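Local coordinates for lipoprotein (Bacillus anthracis, PDB 4JG9) that is a putative lipoprotein of unknown function, probably tethered to the cell membrane through a lipid and built from two antiparallel beta sheets, at residues S43-S48 / N158-E163; P97-G102 / N134-T139; P116-F121 / P128-S133; K69-K74 / Y165-V170. All blocks are in the same frame, centred on the assembly; numbering follows the deposited sequence.

Interaction 1: S43-S48 / N158-E163; sequences SFFHLS and NIYVNE
Phe44 packs its ring against both Tyr160 and Glu163. It has more surface buried here than any other residue of the two segments. CD1 of Phe44 lies over one face of the Tyr160 ring, 3.5 Å from CD1 of Tyr160 and displaced toward the rim. The two ring planes meet obliquely, at 59°. Glu163 adds a CH-pi contact, its CB sitting over a face of the Phe44 ring, 4.1 Å from the centroid. The extended Glu163 chain crosses the CD2 and CE2 side of the ring at about a right angle, with CD of Glu163 3.6 Å from CD2 of Phe44. Its carboxylate continues to Ser126 of the second subunit, where OE2 is hydrogen-bonded, so the contact borders the dimer interface.

Tyr160 and Asn158 belong to strand 153-161, which ends in the turn carrying Glu163. Residues 43-46 are loop and lie across the end of this strand, with a 3-10 segment starting at Leu47. With CG beside the backbone N (chi1 -58°), Tyr160 sends its ring to the loop. Tyr160 OH lies at the edge of the Phe45 ring, 3.5 Å from Phe45 CD1. No direct hydrogen bond joins the segments. A water bridges them instead, 2.8 Å from Tyr160 OH. It donates to Phe44 O and accepts from His46 N, tying both loop backbone groups to the phenol.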
# COMPACT_ATOMS: atom_id res chain seq x y z
N SER A 43 2.73 -0.95 -10.55
CA SER A 43 2.56 -0.84 -11.99
C SER A 43 2.40 -2.19 -12.69
O SER A 43 1.92 -2.24 -13.82
CB SER A 43 3.73 -0.09 -12.61
OG SER A 43 4.90 -0.87 -12.51
N PHE A 44 2.83 -3.27 -12.04
CA PHE A 44 2.70 -4.61 -12.64
C PHE A 44 1.34 -5.22 -12.38
O PHE A 44 1.06 -6.32 -12.86
CB PHE A 44 3.84 -5.56 -12.22
CG PHE A 44 4.05 -5.65 -10.73
CD1 PHE A 44 3.32 -6.56 -9.97
CD2 PHE A 44 4.99 -4.84 -10.10
CE1 PHE A 44 3.52 -6.66 -8.58
CE2 PHE A 44 5.20 -4.93 -8.72
CZ PHE A 44 4.47 -5.85 -7.96
N PHE A 45 0.48 -4.51 -11.68
CA PHE A 45 -0.85 -5.02 -11.44
C PHE A 45 -1.85 -4.47 -12.44
O PHE A 45 -1.94 -3.27 -12.64
CB PHE A 45 -1.34 -4.70 -10.04
CG PHE A 45 -2.80 -4.96 -9.86
CD1 PHE A 45 -3.26 -6.24 -9.62
CD2 PHE A 45 -3.72 -3.94 -9.95
CE1 PHE A 45 -4.61 -6.49 -9.46
CE2 PHE A 45 -5.07 -4.18 -9.80
CZ PHE A 45 -5.51 -5.46 -9.55
N HIS A 46 -2.60 -5.37 -13.06
CA HIS A 46 -3.64 -5.00 -14.00
C HIS A 46 -4.91 -5.70 -13.60
O HIS A 46 -4.89 -6.82 -13.12
CB HIS A 46 -3.25 -5.37 -15.42
CG HIS A 46 -1.89 -4.90 -15.82
ND1 HIS A 46 -1.59 -3.58 -16.05
CD2 HIS A 46 -0.74 -5.59 -16.04
CE1 HIS A 46 -0.32 -3.47 -16.38
NE2 HIS A 46 0.22 -4.67 -16.39
N LEU A 47 -6.03 -5.04 -13.82
CA LEU A 47 -7.32 -5.60 -13.46
C LEU A 47 -7.63 -6.86 -14.25
O LEU A 47 -8.40 -7.70 -13.81
CB LEU A 47 -8.43 -4.56 -13.64
CG LEU A 47 -8.63 -3.67 -12.42
CD1 LEU A 47 -9.76 -2.70 -12.64
CD2 LEU A 47 -8.90 -4.52 -11.20
N SER A 48 -7.07 -6.98 -15.44
CA SER A 48 -7.39 -8.12 -16.28
C SER A 48 -7.16 -9.47 -15.59
O SER A 48 -7.71 -10.47 -16.03
CB SER A 48 -6.61 -8.08 -17.59
OG SER A 48 -5.21 -8.08 -17.37
N ASN A 158 -3.63 -12.46 -5.83
CA ASN A 158 -2.81 -12.45 -7.05
C ASN A 158 -1.33 -12.47 -6.71
O ASN A 158 -0.86 -11.63 -5.94
CB ASN A 158 -3.14 -11.24 -7.91
CG ASN A 158 -4.60 -11.14 -8.23
OD1 ASN A 158 -5.11 -11.90 -9.06
ND2 ASN A 158 -5.31 -10.23 -7.55
N ILE A 159 -0.61 -13.44 -7.25
CA ILE A 159 0.76 -13.69 -6.82
C ILE A 159 1.75 -13.39 -7.94
O ILE A 159 1.57 -13.81 -9.08
CB ILE A 159 0.93 -15.15 -6.32
CG1 ILE A 159 -0.00 -15.44 -5.15
CG2 ILE A 159 2.37 -15.44 -5.93
CD1 ILE A 159 -0.56 -16.84 -5.20
N TYR A 160 2.79 -12.63 -7.60
CA TYR A 160 3.82 -12.22 -8.54
C TYR A 160 5.16 -12.62 -7.98
O TYR A 160 5.35 -12.66 -6.76
CB TYR A 160 3.78 -10.70 -8.78
CG TYR A 160 2.44 -10.22 -9.28
CD1 TYR A 160 2.26 -9.86 -10.62
CD2 TYR A 160 1.34 -10.13 -8.42
CE1 TYR A 160 1.02 -9.43 -11.08
CE2 TYR A 160 0.10 -9.71 -8.88
CZ TYR A 160 -0.06 -9.36 -10.21
OH TYR A 160 -1.29 -8.94 -10.65
N VAL A 161 6.09 -12.96 -8.86
CA VAL A 161 7.46 -13.16 -8.47
C VAL A 161 8.32 -12.34 -9.40
O VAL A 161 8.16 -12.41 -10.63
CB VAL A 161 7.88 -14.65 -8.56
CG1 VAL A 161 9.38 -14.81 -8.35
CG2 VAL A 161 7.07 -15.46 -7.57
N ASN A 162 9.21 -11.55 -8.79
CA ASN A 162 10.06 -10.66 -9.56
C ASN A 162 9.20 -9.77 -10.46
O ASN A 162 9.58 -9.47 -11.59
CB ASN A 162 11.08 -11.44 -10.38
CG ASN A 162 12.29 -10.61 -10.74
OD1 ASN A 162 12.59 -9.62 -10.06
ND2 ASN A 162 13.00 -10.99 -11.80
N GLU A 163 8.03 -9.39 -9.94
CA GLU A 163 7.09 -8.48 -10.61
C GLU A 163 6.37 -9.07 -11.81
O GLU A 163 5.68 -8.34 -12.53
CB GLU A 163 7.76 -7.15 -10.99
CG GLU A 163 8.34 -6.45 -9.79
CD GLU A 163 8.62 -4.97 -10.03
OE1 GLU A 163 8.47 -4.52 -11.19
OE2 GLU A 163 8.99 -4.27 -9.05
O HOH W 1 -1.32 -7.95 -13.27

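Interaction 2: P97-G102 / N134-T139; sequences PEMPTG and NTIDST
An antiparallel beta bridge joins Gly102 to Ile136, where strand 102-110 begins and strand 131-136 ends. The pair is hydrogen-bonded in both directions. Gly102 N donates to Ile136 O at 3.0 Å, and Ile136 N donates to Gly102 O at 2.9 Å. Gly102 has phi near 152°, a backbone shape that suits glycine. Thr101 CA adds a CA-H...O contact to Ile136 O, 3.2 Å away.

The bridge belongs to the branched antiparallel sheet, in which strand 102-110 pairs with three strands. Past the bridge the chains stay close but form no further direct hydrogen bond; a water links them. That water donates to Met99 O, accepts from Ser138 N at 3.0 Å and bonds Thr101 OG1. On the inner side, Met99, present as selenomethionine, has its chain bent at chi2 (81°). Its CE touches CD1 of Ile136 at 3.7 Å, and Phe94 packs against both residues. On the outer side, CG2 of Thr101 meets CG2 of Thr135 at 3.8 Å, while Thr135 OG1 bonds Lys103 NZ. Asp137 then forms an Asx turn, its OD1 accepting from Thr139 N at 2.8 Å and also from Thr139 OG1, both from the same face of the carboxylate plane.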
# COMPACT_ATOMS: atom_id res chain seq x y z
N PRO A 97 8.83 -27.08 -8.61
CA PRO A 97 10.26 -27.41 -8.65
C PRO A 97 11.04 -26.42 -9.51
O PRO A 97 12.27 -26.39 -9.43
CB PRO A 97 10.30 -28.81 -9.27
CG PRO A 97 9.03 -28.94 -10.01
CD PRO A 97 8.01 -28.14 -9.24
N GLU A 98 10.34 -25.64 -10.32
CA GLU A 98 10.98 -24.60 -11.10
C GLU A 98 10.44 -23.20 -10.74
O GLU A 98 10.23 -22.36 -11.62
CB GLU A 98 10.84 -24.88 -12.60
CG GLU A 98 11.85 -25.89 -13.11
CD GLU A 98 11.50 -26.43 -14.48
OE1 GLU A 98 11.16 -25.62 -15.38
OE2 GLU A 98 11.55 -27.66 -14.67
N MSE A 99 10.22 -22.98 -9.45
CA MSE A 99 9.76 -21.70 -8.94
C MSE A 99 10.72 -20.62 -9.37
O MSE A 99 11.92 -20.73 -9.12
CB MSE A 99 9.73 -21.72 -7.42
CG MSE A 99 9.06 -20.49 -6.83
SE MSE A 99 7.13 -20.68 -6.86
CE MSE A 99 6.74 -18.83 -6.65
N PRO A 100 10.21 -19.56 -10.00
CA PRO A 100 11.06 -18.46 -10.46
C PRO A 100 11.74 -17.76 -9.29
O PRO A 100 11.22 -17.78 -8.17
CB PRO A 100 10.08 -17.49 -11.12
CG PRO A 100 8.84 -18.28 -11.35
CD PRO A 100 8.78 -19.30 -10.26
N THR A 101 12.88 -17.15 -9.54
CA THR A 101 13.59 -16.39 -8.52
C THR A 101 13.06 -14.95 -8.45
O THR A 101 12.76 -14.36 -9.49
CB THR A 101 15.09 -16.33 -8.84
OG1 THR A 101 15.61 -17.65 -8.97
CG2 THR A 101 15.86 -15.56 -7.75
N GLY A 102 12.94 -14.40 -7.24
CA GLY A 102 12.59 -13.00 -7.08
C GLY A 102 11.86 -12.68 -5.78
O GLY A 102 11.50 -13.58 -5.03
N ASN A 134 12.41 -10.48 1.29
CA ASN A 134 13.36 -11.53 0.89
C ASN A 134 13.09 -12.06 -0.51
O ASN A 134 11.98 -11.97 -1.03
CB ASN A 134 13.32 -12.67 1.90
CG ASN A 134 11.99 -13.39 1.91
OD1 ASN A 134 10.97 -12.81 2.28
ND2 ASN A 134 12.01 -14.67 1.54
N THR A 135 14.13 -12.62 -1.11
CA THR A 135 14.06 -13.17 -2.45
C THR A 135 13.86 -14.67 -2.34
O THR A 135 14.59 -15.32 -1.59
CB THR A 135 15.38 -12.92 -3.20
OG1 THR A 135 15.68 -11.52 -3.21
CG2 THR A 135 15.32 -13.47 -4.61
N ILE A 136 12.88 -15.22 -3.04
CA ILE A 136 12.68 -16.67 -3.03
C ILE A 136 13.22 -17.27 -4.33
O ILE A 136 13.49 -16.54 -5.28
CB ILE A 136 11.19 -17.06 -2.88
CG1 ILE A 136 10.43 -16.74 -4.16
CG2 ILE A 136 10.56 -16.37 -1.67
CD1 ILE A 136 9.01 -17.22 -4.15
N ASP A 137 13.37 -18.59 -4.34
CA ASP A 137 13.79 -19.35 -5.52
C ASP A 137 13.30 -20.80 -5.40
O ASP A 137 12.56 -21.13 -4.47
CB ASP A 137 15.31 -19.29 -5.71
CG ASP A 137 16.07 -19.81 -4.49
OD1 ASP A 137 15.55 -20.68 -3.76
OD2 ASP A 137 17.19 -19.31 -4.25
N SER A 138 13.76 -21.66 -6.31
CA SER A 138 13.37 -23.07 -6.34
C SER A 138 13.79 -23.87 -5.10
O SER A 138 13.29 -24.97 -4.87
CB SER A 138 13.94 -23.73 -7.59
OG SER A 138 15.35 -23.56 -7.61
N THR A 139 14.70 -23.32 -4.30
CA THR A 139 15.20 -24.00 -3.11
C THR A 139 14.56 -23.48 -1.81
O THR A 139 14.83 -24.02 -0.74
CB THR A 139 16.73 -23.81 -2.95
OG1 THR A 139 16.99 -22.55 -2.33
CG2 THR A 139 17.43 -23.88 -4.29
O HOH W 2 14.48 -20.27 -8.90

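Interaction 3: P116-F121 / P128-S133; sequences PTPLLF and PTWTTS
Pro118 lies flat against the indole of Trp130 at the tight end of this contact. Its CD is 3.7 Å from the centroid of the six-membered ring and 20° off the normal, a CH-pi contact over the face. Trp130 CB points away, but with CG beside the backbone N (chi1 -53°) the indole comes back to Pro118. Pro118 CG reaches CB of Pro128 at 3.8 Å. Pro128 in turn sets CB over a face of the Phe121 ring, 4.0 Å from its centroid. Two prolines and two aromatic rings thus form one apolar run. Leu120 CD1 also meets Thr132 CG2, at 4.1 Å, buried beside Leu145.

The backbone here is a single antiparallel beta bridge. Leu120 N donates to Thr129 O at 3.1 Å, and Thr129 N donates to Leu120 O at 2.7 Å. The bridge closes the loop between Leu120 and Thr129; strands 117-118 and 131-136 each pair with strand 102-110.

The other flank is looser and holds water. One water accepts from Leu119 N and donates to Thr129 O. Another bonds Thr129 OG1 at 2.9 Å and donates only weakly to Leu120 O. Trp130 NE1 bonds Pro128 O of the second subunit, and Trp130 NE1 of that subunit returns the bond to Pro128 O. The indole thus serves both the fold, through its face, and the dimer, through its N-H.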
# COMPACT_ATOMS: atom_id res chain seq x y z
N PRO A 116 -7.34 -2.81 -5.26
CA PRO A 116 -6.33 -3.76 -4.77
C PRO A 116 -5.75 -3.31 -3.44
O PRO A 116 -5.78 -2.13 -3.11
CB PRO A 116 -5.25 -3.71 -5.85
CG PRO A 116 -5.38 -2.34 -6.45
CD PRO A 116 -6.86 -2.03 -6.42
N THR A 117 -5.29 -4.26 -2.65
CA THR A 117 -4.71 -3.95 -1.37
C THR A 117 -3.62 -4.94 -1.05
O THR A 117 -3.64 -6.06 -1.53
CB THR A 117 -5.77 -3.97 -0.25
OG1 THR A 117 -5.20 -3.47 0.96
CG2 THR A 117 -6.27 -5.37 -0.02
N PRO A 118 -2.66 -4.51 -0.26
CA PRO A 118 -1.60 -5.39 0.21
C PRO A 118 -2.08 -6.09 1.47
O PRO A 118 -2.88 -5.54 2.19
CB PRO A 118 -0.47 -4.43 0.55
CG PRO A 118 -1.15 -3.15 0.85
CD PRO A 118 -2.31 -3.09 -0.08
N LEU A 119 -1.59 -7.29 1.73
CA LEU A 119 -1.90 -7.91 2.96
C LEU A 119 -0.67 -8.26 3.74
O LEU A 119 -0.83 -8.90 4.77
CB LEU A 119 -2.82 -9.12 2.77
CG LEU A 119 -2.57 -10.09 1.63
CD1 LEU A 119 -1.26 -10.82 1.81
CD2 LEU A 119 -3.72 -11.08 1.55
N LEU A 120 0.53 -7.92 3.37
CA LEU A 120 1.60 -8.36 4.25
C LEU A 120 1.85 -7.42 5.44
O LEU A 120 1.94 -6.22 5.27
CB LEU A 120 2.87 -8.67 3.48
CG LEU A 120 2.78 -9.86 2.54
CD1 LEU A 120 3.97 -9.87 1.59
CD2 LEU A 120 2.70 -11.15 3.31
N PHE A 121 1.94 -8.00 6.63
CA PHE A 121 2.27 -7.28 7.84
C PHE A 121 3.43 -8.03 8.44
O PHE A 121 3.26 -8.86 9.32
CB PHE A 121 1.11 -7.24 8.82
CG PHE A 121 0.07 -6.22 8.48
CD1 PHE A 121 -1.07 -6.58 7.80
CD2 PHE A 121 0.23 -4.90 8.85
CE1 PHE A 121 -2.03 -5.64 7.49
CE2 PHE A 121 -0.73 -3.96 8.55
CZ PHE A 121 -1.86 -4.33 7.86
N PRO A 128 1.07 -2.37 5.95
CA PRO A 128 0.86 -3.47 5.02
C PRO A 128 1.75 -3.31 3.77
O PRO A 128 1.82 -2.22 3.20
CB PRO A 128 -0.61 -3.34 4.64
CG PRO A 128 -0.94 -1.90 4.85
CD PRO A 128 -0.04 -1.40 5.94
N THR A 129 2.43 -4.39 3.38
CA THR A 129 3.34 -4.33 2.23
C THR A 129 2.91 -5.28 1.12
O THR A 129 2.33 -6.33 1.38
CB THR A 129 4.79 -4.65 2.64
OG1 THR A 129 4.80 -5.85 3.43
CG2 THR A 129 5.36 -3.49 3.47
N TRP A 130 3.22 -4.91 -0.12
CA TRP A 130 2.86 -5.68 -1.30
C TRP A 130 3.77 -6.89 -1.43
O TRP A 130 3.35 -7.96 -1.89
CB TRP A 130 3.03 -4.86 -2.58
CG TRP A 130 2.34 -3.52 -2.61
CD1 TRP A 130 2.92 -2.30 -2.38
CD2 TRP A 130 0.97 -3.27 -2.91
NE1 TRP A 130 1.97 -1.30 -2.52
CE2 TRP A 130 0.77 -1.87 -2.84
CE3 TRP A 130 -0.12 -4.08 -3.25
CZ2 TRP A 130 -0.47 -1.27 -3.08
CZ3 TRP A 130 -1.36 -3.48 -3.48
CH2 TRP A 130 -1.52 -2.09 -3.39
N THR A 131 5.02 -6.69 -1.03
CA THR A 131 6.11 -7.57 -1.44
C THR A 131 7.02 -7.98 -0.29
O THR A 131 7.34 -7.18 0.58
CB THR A 131 6.95 -6.83 -2.51
OG1 THR A 131 6.10 -6.46 -3.60
CG2 THR A 131 8.12 -7.68 -3.02
N THR A 132 7.46 -9.24 -0.28
CA THR A 132 8.37 -9.70 0.76
C THR A 132 9.69 -8.97 0.64
O THR A 132 10.05 -8.54 -0.46
CB THR A 132 8.64 -11.19 0.64
OG1 THR A 132 9.25 -11.47 -0.64
CG2 THR A 132 7.34 -11.99 0.78
N SER A 133 10.43 -8.82 1.74
CA SER A 133 11.74 -8.19 1.63
C SER A 133 12.75 -9.20 1.14
O SER A 133 13.81 -8.84 0.63
CB SER A 133 12.22 -7.60 2.95
OG SER A 133 12.37 -8.59 3.95
O HOH W 3 0.63 -8.27 0.13
O HOH W 4 5.02 -5.40 6.24

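Interaction 4: K69-K74 / Y165-V170; sequences KGIEEK and YYDQFV
Lys74 NZ is shared between a carboxylate and an aromatic ring. It forms a salt bridge with Asp167 OD2 at 3.1 Å, meeting the oxygen from above the carboxylate plane. It also lies over a face of the Tyr166 ring, a cation-pi contact with NZ 4.5 Å from the centroid. Both partners sit at a classic beta bulge in strand 164-173, where Tyr166 and Asp167 together face Ile159 of strand 153-161. The bulge places the ring and the carboxylate next to each other for one lysine. The bend of Lys74 at chi3 (71°) carries its chain across the phenol, with CE 3.4 Å from Tyr166 OH. That hydroxyl is also hydrogen-bonded to Asp96.

The segment 69-74 links strands 66-69 and 75-78 of the other antiparallel sheet, so this contact joins the two sheets. Its loop is tightened by Lys74 N donating to Ile71 O. Ile71 touches both Asp167 and Phe169. Its CG1 lies 3.7 Å from Asp167 OD2, and its CD1 is 3.8 Å from Phe169 CB. The second oxygen of Asp167, OD1, accepts from Gln168 N at 2.7 Å, which should help fix the carboxylate. One residue before Ile71, Gly70 packs on Phe169 with no side chain in the way: CA stands over the ring centre, 3.6 Å from the centroid and 6° off the normal.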
# COMPACT_ATOMS: atom_id res chain seq x y z
N LYS A 69 -3.97 -25.02 0.88
CA LYS A 69 -4.85 -24.29 -0.02
C LYS A 69 -4.06 -23.55 -1.07
O LYS A 69 -3.12 -22.84 -0.77
CB LYS A 69 -5.76 -23.34 0.74
CG LYS A 69 -7.07 -23.97 1.16
CD LYS A 69 -8.12 -22.92 1.45
CE LYS A 69 -9.34 -23.56 2.09
NZ LYS A 69 -9.93 -24.61 1.23
N GLY A 70 -4.46 -23.70 -2.32
CA GLY A 70 -3.80 -23.02 -3.41
C GLY A 70 -3.79 -23.86 -4.66
O GLY A 70 -4.72 -24.61 -4.91
N ILE A 71 -2.73 -23.73 -5.44
CA ILE A 71 -2.61 -24.42 -6.71
C ILE A 71 -1.66 -25.59 -6.55
O ILE A 71 -0.48 -25.40 -6.20
CB ILE A 71 -2.07 -23.49 -7.82
CG1 ILE A 71 -2.70 -22.10 -7.71
CG2 ILE A 71 -2.28 -24.12 -9.18
CD1 ILE A 71 -4.23 -22.10 -7.87
N GLU A 72 -2.16 -26.79 -6.80
CA GLU A 72 -1.36 -28.01 -6.64
C GLU A 72 -0.14 -27.98 -7.54
O GLU A 72 -0.22 -27.54 -8.69
CB GLU A 72 -2.22 -29.24 -6.92
CG GLU A 72 -3.23 -29.53 -5.83
CD GLU A 72 -4.01 -30.83 -6.05
OE1 GLU A 72 -3.37 -31.92 -6.10
OE2 GLU A 72 -5.26 -30.76 -6.13
N GLU A 73 0.99 -28.37 -6.98
CA GLU A 73 2.24 -28.49 -7.72
C GLU A 73 2.84 -27.14 -8.07
O GLU A 73 3.78 -27.06 -8.84
CB GLU A 73 2.04 -29.34 -8.99
CG GLU A 73 1.85 -30.82 -8.71
CD GLU A 73 1.71 -31.65 -9.98
OE1 GLU A 73 2.13 -31.19 -11.05
OE2 GLU A 73 1.18 -32.77 -9.89
N LYS A 74 2.28 -26.08 -7.51
CA LYS A 74 2.81 -24.75 -7.76
C LYS A 74 3.05 -23.99 -6.47
O LYS A 74 4.15 -23.97 -5.94
CB LYS A 74 1.89 -23.97 -8.69
CG LYS A 74 1.77 -24.59 -10.07
CD LYS A 74 1.14 -23.64 -11.06
CE LYS A 74 2.07 -22.50 -11.41
NZ LYS A 74 1.46 -21.58 -12.40
N TYR A 165 3.59 -11.93 -13.16
CA TYR A 165 2.45 -12.71 -12.69
C TYR A 165 2.77 -14.20 -12.60
O TYR A 165 3.32 -14.78 -13.53
CB TYR A 165 1.24 -12.48 -13.60
CG TYR A 165 0.01 -13.26 -13.18
CD1 TYR A 165 -0.85 -12.77 -12.21
CD2 TYR A 165 -0.29 -14.49 -13.76
CE1 TYR A 165 -1.98 -13.49 -11.82
CE2 TYR A 165 -1.41 -15.21 -13.38
CZ TYR A 165 -2.25 -14.71 -12.41
OH TYR A 165 -3.37 -15.42 -12.02
N TYR A 166 2.42 -14.82 -11.48
CA TYR A 166 2.71 -16.23 -11.27
C TYR A 166 1.43 -17.05 -11.28
O TYR A 166 1.27 -17.96 -12.09
CB TYR A 166 3.46 -16.47 -9.96
CG TYR A 166 3.80 -17.92 -9.77
CD1 TYR A 166 4.80 -18.51 -10.53
CD2 TYR A 166 3.09 -18.72 -8.88
CE1 TYR A 166 5.10 -19.85 -10.39
CE2 TYR A 166 3.39 -20.07 -8.73
CZ TYR A 166 4.40 -20.62 -9.49
OH TYR A 166 4.72 -21.95 -9.37
N ASP A 167 0.55 -16.76 -10.34
CA ASP A 167 -0.75 -17.40 -10.27
C ASP A 167 -1.69 -16.63 -9.35
O ASP A 167 -1.36 -15.54 -8.86
CB ASP A 167 -0.61 -18.85 -9.81
CG ASP A 167 -1.56 -19.78 -10.55
OD1 ASP A 167 -2.70 -19.33 -10.85
OD2 ASP A 167 -1.17 -20.93 -10.88
N GLN A 168 -2.86 -17.20 -9.12
CA GLN A 168 -3.86 -16.59 -8.25
C GLN A 168 -4.76 -17.67 -7.65
O GLN A 168 -4.92 -18.73 -8.24
CB GLN A 168 -4.70 -15.59 -9.05
CG GLN A 168 -5.71 -16.23 -9.99
CD GLN A 168 -6.36 -15.24 -10.94
OE1 GLN A 168 -7.06 -15.63 -11.87
NE2 GLN A 168 -6.09 -13.95 -10.75
N PHE A 169 -5.31 -17.41 -6.48
CA PHE A 169 -6.36 -18.28 -5.95
C PHE A 169 -7.22 -17.56 -4.92
O PHE A 169 -6.86 -16.50 -4.43
CB PHE A 169 -5.80 -19.62 -5.42
CG PHE A 169 -4.88 -19.49 -4.25
CD1 PHE A 169 -5.36 -19.54 -2.95
CD2 PHE A 169 -3.52 -19.36 -4.44
CE1 PHE A 169 -4.51 -19.42 -1.86
CE2 PHE A 169 -2.66 -19.23 -3.36
CZ PHE A 169 -3.16 -19.27 -2.07
N VAL A 170 -8.38 -18.14 -4.63
CA VAL A 170 -9.37 -17.49 -3.78
C VAL A 170 -9.41 -18.11 -2.39
O VAL A 170 -9.38 -19.33 -2.24
CB VAL A 170 -10.77 -17.55 -4.43
CG1 VAL A 170 -11.84 -17.07 -3.47
CG2 VAL A 170 -10.79 -16.71 -5.70

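From the N terminus, segment 43-48 comes first, and interaction 1 closes the chain from there to the end of strand 153-161 into a long loop. Segment 69-74 follows and meets strand 164-173 in interaction 4. Because 158-163 precedes 165-170, interactions 1 and 4 cross. Their strands are neighbours in one sheet, paired through Ile159 with Tyr166 and Asp167. Interaction 2 falls within both of these loops, and interaction 3 falls within interaction 2. Interactions 2 and 3 share strand 131-136. Met99 and Pro100 of interaction 2 touch Val161 and Tyr166. Phe45 of interaction 1 touches Pro116 of interaction 3. Interaction 4 joins the 66-69/75-78 turn of one sheet to strand 164-173 of the other.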